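Local structure of beta-phenylalanine aminotransferase (Variovorax paradoxus, 4AO9) at residues A[34-38]-A[66-71]; A[403-408]-A[438-442]. The protein transfers the amino group of beta-phenylalanine to a keto acid acceptor, using pyridoxal-5'-phosphate as cofactor, as a class-III aminotransferase. All coordinates share one frame; numbering follows the deposited sequence.

Contact 1 of 2, residues A[34-38]-A[66-71]; sequences YRRFT and YAPFPL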
# COMPACT_ATOMS: atom_id res chain seq x y z
N TYR A 34 32.69 -12.50 4.98
CA TYR A 34 32.50 -11.23 4.27
C TYR A 34 33.41 -11.15 3.04
O TYR A 34 32.97 -10.78 1.95
CB TYR A 34 32.76 -10.03 5.18
CG TYR A 34 31.61 -9.55 6.05
CD1 TYR A 34 30.70 -10.44 6.63
CD2 TYR A 34 31.46 -8.19 6.34
CE1 TYR A 34 29.67 -9.99 7.46
CE2 TYR A 34 30.44 -7.72 7.16
CZ TYR A 34 29.55 -8.63 7.73
OH TYR A 34 28.54 -8.16 8.54
N ARG A 35 34.68 -11.50 3.22
CA ARG A 35 35.64 -11.43 2.12
C ARG A 35 35.28 -12.36 0.97
O ARG A 35 35.29 -11.96 -0.20
CB ARG A 35 37.07 -11.71 2.59
CG ARG A 35 38.09 -11.53 1.47
CD ARG A 35 39.45 -12.14 1.79
NE ARG A 35 39.41 -13.58 2.03
CZ ARG A 35 39.19 -14.52 1.10
NH1 ARG A 35 38.95 -14.18 -0.16
NH2 ARG A 35 39.20 -15.80 1.45
N ARG A 36 34.97 -13.62 1.30
CA ARG A 36 34.62 -14.61 0.29
C ARG A 36 33.34 -14.20 -0.45
O ARG A 36 33.26 -14.30 -1.68
CB ARG A 36 34.48 -16.00 0.91
CG ARG A 36 35.82 -16.67 1.23
CD ARG A 36 35.65 -18.12 1.71
NE ARG A 36 35.24 -18.19 3.11
CZ ARG A 36 33.99 -18.39 3.53
NH1 ARG A 36 33.00 -18.54 2.64
NH2 ARG A 36 33.72 -18.44 4.83
N PHE A 37 32.35 -13.73 0.30
CA PHE A 37 31.10 -13.23 -0.27
C PHE A 37 31.37 -12.06 -1.23
O PHE A 37 30.86 -12.04 -2.36
CB PHE A 37 30.14 -12.83 0.86
CG PHE A 37 28.90 -12.11 0.40
CD1 PHE A 37 27.77 -12.83 0.02
CD2 PHE A 37 28.87 -10.73 0.34
CE1 PHE A 37 26.62 -12.16 -0.41
CE2 PHE A 37 27.73 -10.05 -0.09
CZ PHE A 37 26.60 -10.78 -0.46
N THR A 38 32.18 -11.10 -0.77
CA THR A 38 32.52 -9.93 -1.59
C THR A 38 33.25 -10.33 -2.88
O THR A 38 32.87 -9.88 -3.96
CB THR A 38 33.38 -8.93 -0.78
OG1 THR A 38 32.62 -8.45 0.34
CG2 THR A 38 33.83 -7.75 -1.64
N TYR A 66 21.56 -6.44 3.92
CA TYR A 66 22.47 -7.06 4.88
C TYR A 66 23.90 -6.69 4.52
O TYR A 66 24.20 -6.37 3.35
CB TYR A 66 22.30 -8.58 4.95
CG TYR A 66 22.26 -9.26 3.60
CD1 TYR A 66 21.04 -9.41 2.92
CD2 TYR A 66 23.42 -9.75 2.99
CE1 TYR A 66 20.97 -10.01 1.68
CE2 TYR A 66 23.36 -10.36 1.73
CZ TYR A 66 22.13 -10.49 1.08
OH TYR A 66 22.05 -11.09 -0.15
N ALA A 67 24.78 -6.71 5.52
CA ALA A 67 26.19 -6.41 5.32
C ALA A 67 26.93 -7.62 4.74
O ALA A 67 26.53 -8.76 4.97
CB ALA A 67 26.81 -5.96 6.64
N PRO A 68 28.02 -7.38 3.99
CA PRO A 68 28.57 -6.07 3.66
C PRO A 68 27.75 -5.30 2.62
O PRO A 68 27.78 -4.07 2.59
CB PRO A 68 29.97 -6.40 3.14
CG PRO A 68 29.86 -7.77 2.59
CD PRO A 68 28.85 -8.48 3.47
N PHE A 69 27.01 -6.04 1.79
CA PHE A 69 26.04 -5.50 0.83
C PHE A 69 25.14 -6.65 0.41
O PHE A 69 25.55 -7.80 0.45
CB PHE A 69 26.73 -4.88 -0.41
CG PHE A 69 27.61 -5.85 -1.14
CD1 PHE A 69 28.94 -6.00 -0.79
CD2 PHE A 69 27.10 -6.64 -2.18
CE1 PHE A 69 29.76 -6.90 -1.46
CE2 PHE A 69 27.91 -7.55 -2.85
CZ PHE A 69 29.26 -7.68 -2.49
N PRO A 70 23.89 -6.35 -0.00
CA PRO A 70 23.00 -7.43 -0.42
C PRO A 70 23.25 -7.85 -1.86
O PRO A 70 23.62 -7.02 -2.70
CB PRO A 70 21.60 -6.81 -0.28
CG PRO A 70 21.85 -5.33 -0.51
CD PRO A 70 23.18 -5.07 0.14
N LEU A 71 23.01 -9.13 -2.14
CA LEU A 71 23.01 -9.61 -3.52
C LEU A 71 21.86 -8.99 -4.30
O LEU A 71 20.75 -8.82 -3.77
CB LEU A 71 22.85 -11.13 -3.57
CG LEU A 71 23.94 -12.01 -2.93
CD1 LEU A 71 23.50 -13.47 -2.91
CD2 LEU A 71 25.23 -11.86 -3.70
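Tyr34 lays one ring face against Pro68. Pro68 CD sits over the centre of the ring, 3.9 Å from the Tyr34 centroid, which makes a CH-pi contact. The proline ring and the phenol run past one another, and the phenol end reaches Ala67, where Tyr34 OH is 3.4 Å from Ala67 CB. The hydroxyl has its polar partner in Gln402, on helix 398-410.

Phe37 has the widest contact with the loop. Its CG is anti to the backbone N (chi1 172°), and the ring extends into the curve of residues 66-71. The far edge of the ring faces a carbonyl: Phe37 CE2 is 3.2 Å from Phe69 O, near the plane of the Phe37 ring. The same CE2 lies over one face of the Phe69 ring, off centre, with the two planes at 47°. Phe37 CE1 meets Leu71 CD2 at 3.6 Å, CD2 meets Pro68 CG, and CZ meets the edge of the Tyr66 ring. Phe406 of helix 398-410 packs edge-to-face with Phe37.

Thr38 brings OG1 to 3.6 Å from Pro68 CG and also close to Phe69 CE1. Its hydroxyl is tied back to its own helix, with OG1 donating to Tyr34 O at 2.9 Å. Thr38 N reaches that oxygen from the other face of the carbonyl plane.

Within the loop, the peptide bond before Pro68 is cis, and Leu71 N donates to Tyr66 OH at 3.0 Å, nearly straight at 165°. The contact joins the N-terminal helix 23-40 to the loop entering strand 72-77, an outer strand of a four-stranded mixed sheet. The Thr38 and Tyr66 hydroxyls bond within their own segments and Tyr34 OH bonds to Gln402, so the fit across the contact rests on aromatic and proline surfaces.

Contact 2 of 2, residues A[403-408]-A[438-442]; sequences LLFFHL and AIGSF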
# COMPACT_ATOMS: atom_id res chain seq x y z
N LEU A 403 26.80 -16.03 9.96
CA LEU A 403 27.61 -17.18 9.52
C LEU A 403 26.75 -18.24 8.85
O LEU A 403 27.13 -18.78 7.81
CB LEU A 403 28.43 -17.76 10.69
CG LEU A 403 29.57 -16.87 11.22
CD1 LEU A 403 30.19 -17.42 12.50
CD2 LEU A 403 30.66 -16.64 10.18
N LEU A 404 25.57 -18.52 9.42
CA LEU A 404 24.61 -19.45 8.81
C LEU A 404 24.17 -18.99 7.42
O LEU A 404 24.19 -19.78 6.47
CB LEU A 404 23.37 -19.62 9.70
CG LEU A 404 22.27 -20.53 9.13
CD1 LEU A 404 22.76 -21.96 8.89
CD2 LEU A 404 21.09 -20.54 10.08
N PHE A 405 23.79 -17.72 7.31
CA PHE A 405 23.36 -17.13 6.05
C PHE A 405 24.41 -17.30 4.94
O PHE A 405 24.09 -17.76 3.85
CB PHE A 405 23.01 -15.65 6.23
CG PHE A 405 22.70 -14.94 4.95
CD1 PHE A 405 21.44 -15.07 4.35
CD2 PHE A 405 23.67 -14.16 4.32
CE1 PHE A 405 21.16 -14.43 3.14
CE2 PHE A 405 23.39 -13.52 3.10
CZ PHE A 405 22.13 -13.66 2.52
N PHE A 406 25.66 -16.94 5.25
CA PHE A 406 26.73 -17.04 4.26
C PHE A 406 27.08 -18.49 3.92
O PHE A 406 27.34 -18.82 2.76
CB PHE A 406 27.98 -16.27 4.71
CG PHE A 406 27.79 -14.78 4.73
CD1 PHE A 406 27.57 -14.08 3.55
CD2 PHE A 406 27.83 -14.07 5.93
CE1 PHE A 406 27.38 -12.70 3.56
CE2 PHE A 406 27.63 -12.70 5.96
CZ PHE A 406 27.41 -12.01 4.77
N HIS A 407 27.04 -19.36 4.93
CA HIS A 407 27.21 -20.78 4.71
C HIS A 407 26.17 -21.32 3.74
O HIS A 407 26.50 -22.06 2.82
CB HIS A 407 27.17 -21.57 6.03
CG HIS A 407 27.17 -23.05 5.83
ND1 HIS A 407 28.32 -23.75 5.53
CD2 HIS A 407 26.17 -23.96 5.85
CE1 HIS A 407 28.02 -25.03 5.39
NE2 HIS A 407 26.73 -25.19 5.58
N LEU A 408 24.90 -20.94 3.94
CA LEU A 408 23.84 -21.42 3.08
C LEU A 408 24.05 -20.94 1.64
O LEU A 408 23.87 -21.72 0.70
CB LEU A 408 22.45 -21.04 3.63
CG LEU A 408 22.04 -21.82 4.88
CD1 LEU A 408 20.79 -21.18 5.48
CD2 LEU A 408 21.80 -23.30 4.57
N ALA A 438 22.73 -29.04 4.49
CA ALA A 438 23.48 -27.80 4.68
C ALA A 438 23.55 -27.35 6.14
O ALA A 438 24.56 -26.79 6.58
CB ALA A 438 22.92 -26.69 3.79
N ILE A 439 22.50 -27.63 6.90
CA ILE A 439 22.54 -27.39 8.34
C ILE A 439 23.51 -28.38 8.99
O ILE A 439 24.26 -28.01 9.89
CB ILE A 439 21.12 -27.46 8.98
CG1 ILE A 439 20.19 -26.41 8.34
CG2 ILE A 439 21.17 -27.30 10.51
CD1 ILE A 439 20.69 -24.96 8.43
N GLY A 440 23.50 -29.62 8.51
CA GLY A 440 24.45 -30.64 8.96
C GLY A 440 25.89 -30.21 8.72
O GLY A 440 26.73 -30.30 9.63
N SER A 441 26.17 -29.72 7.52
CA SER A 441 27.52 -29.25 7.20
C SER A 441 27.88 -27.97 7.95
O SER A 441 29.04 -27.75 8.30
CB SER A 441 27.74 -29.10 5.69
OG SER A 441 26.90 -28.10 5.14
N PHE A 442 26.88 -27.12 8.22
CA PHE A 442 27.10 -25.94 9.04
C PHE A 442 27.59 -26.32 10.44
O PHE A 442 28.61 -25.81 10.90
CB PHE A 442 25.83 -25.08 9.14
CG PHE A 442 26.01 -23.86 9.99
CD1 PHE A 442 26.79 -22.79 9.54
CD2 PHE A 442 25.40 -23.77 11.24
CE1 PHE A 442 26.96 -21.66 10.33
CE2 PHE A 442 25.56 -22.64 12.03
CZ PHE A 442 26.34 -21.58 11.58
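His407 points the NE2 edge of its ring at helix 438-442. NE2 donates to Ala438 O at 2.9 Å, with a bent N-H...O angle of 132°. This oxygen also accepts the helix bond from Phe442 N. Ser441 OG lies in the plane of the His407 ring and is hydrogen-bonded to NE2, likewise at 2.9 Å. The CG of His407 is anti to the backbone N (chi1 173°), which extends the imidazole across to the neighbouring helix. Phe442 CA lies over one face of this ring, 3.5 Å above its plane and toward the rim, with Phe442 CB close by.

The Phe442 ring reaches toward helix 403-408, beside His407. It is inclined obliquely to the imidazole, and its CD1 is 3.7 Å from His407 CB. Leu404 CD1 stands over a face of the Phe442 ring in a CH-pi contact, 4.0 Å from the centroid. The segments belong to helices 398-410 and 429-445, in the C-terminal part of the class-III aminotransferase chain, probably its small domain as in fold-type I PLP enzymes. The axes of the two short segments approach to 10.2 Å, with the N-to-C directions at 123°.

With an alanine in place of His407, Ala438 O and Ser441 OG would probably lose their link to the other helix, and Phe442 CA and CB the imidazole packed against them. Further along, Leu404 CD1 also touches Ile439 CD1, while Leu408 CD2 rests on Ala438 CB at 3.7 Å. Ile413 of strand 413-414 touches both Leu408 and Ala438, and Leu358 and Leu361 of helix 341-365 lie against Ile439.

Overall arrangement
From the N terminus, helix 23-40 comes first. Contact 1 joins its C-terminal part to the loop 66-71, closing a stretch that holds helix 42-51. Contact 2 opens much later. It closes the chain from helix 398-410, through strands 413-414 and 420-422, to helix 429-445. The two closures follow in series and neither nest nor cross. The centres of contact 1 and contact 2 are about 15 Å apart. Helix 398-410 bridges the two. Its Phe405 and Phe406 reach contact 1: Phe405 packs on Tyr66, and Phe406 on Tyr34 and Ala67. The N-terminal helix and the loop before strand 72-77 are thus tied to the C-terminal helices.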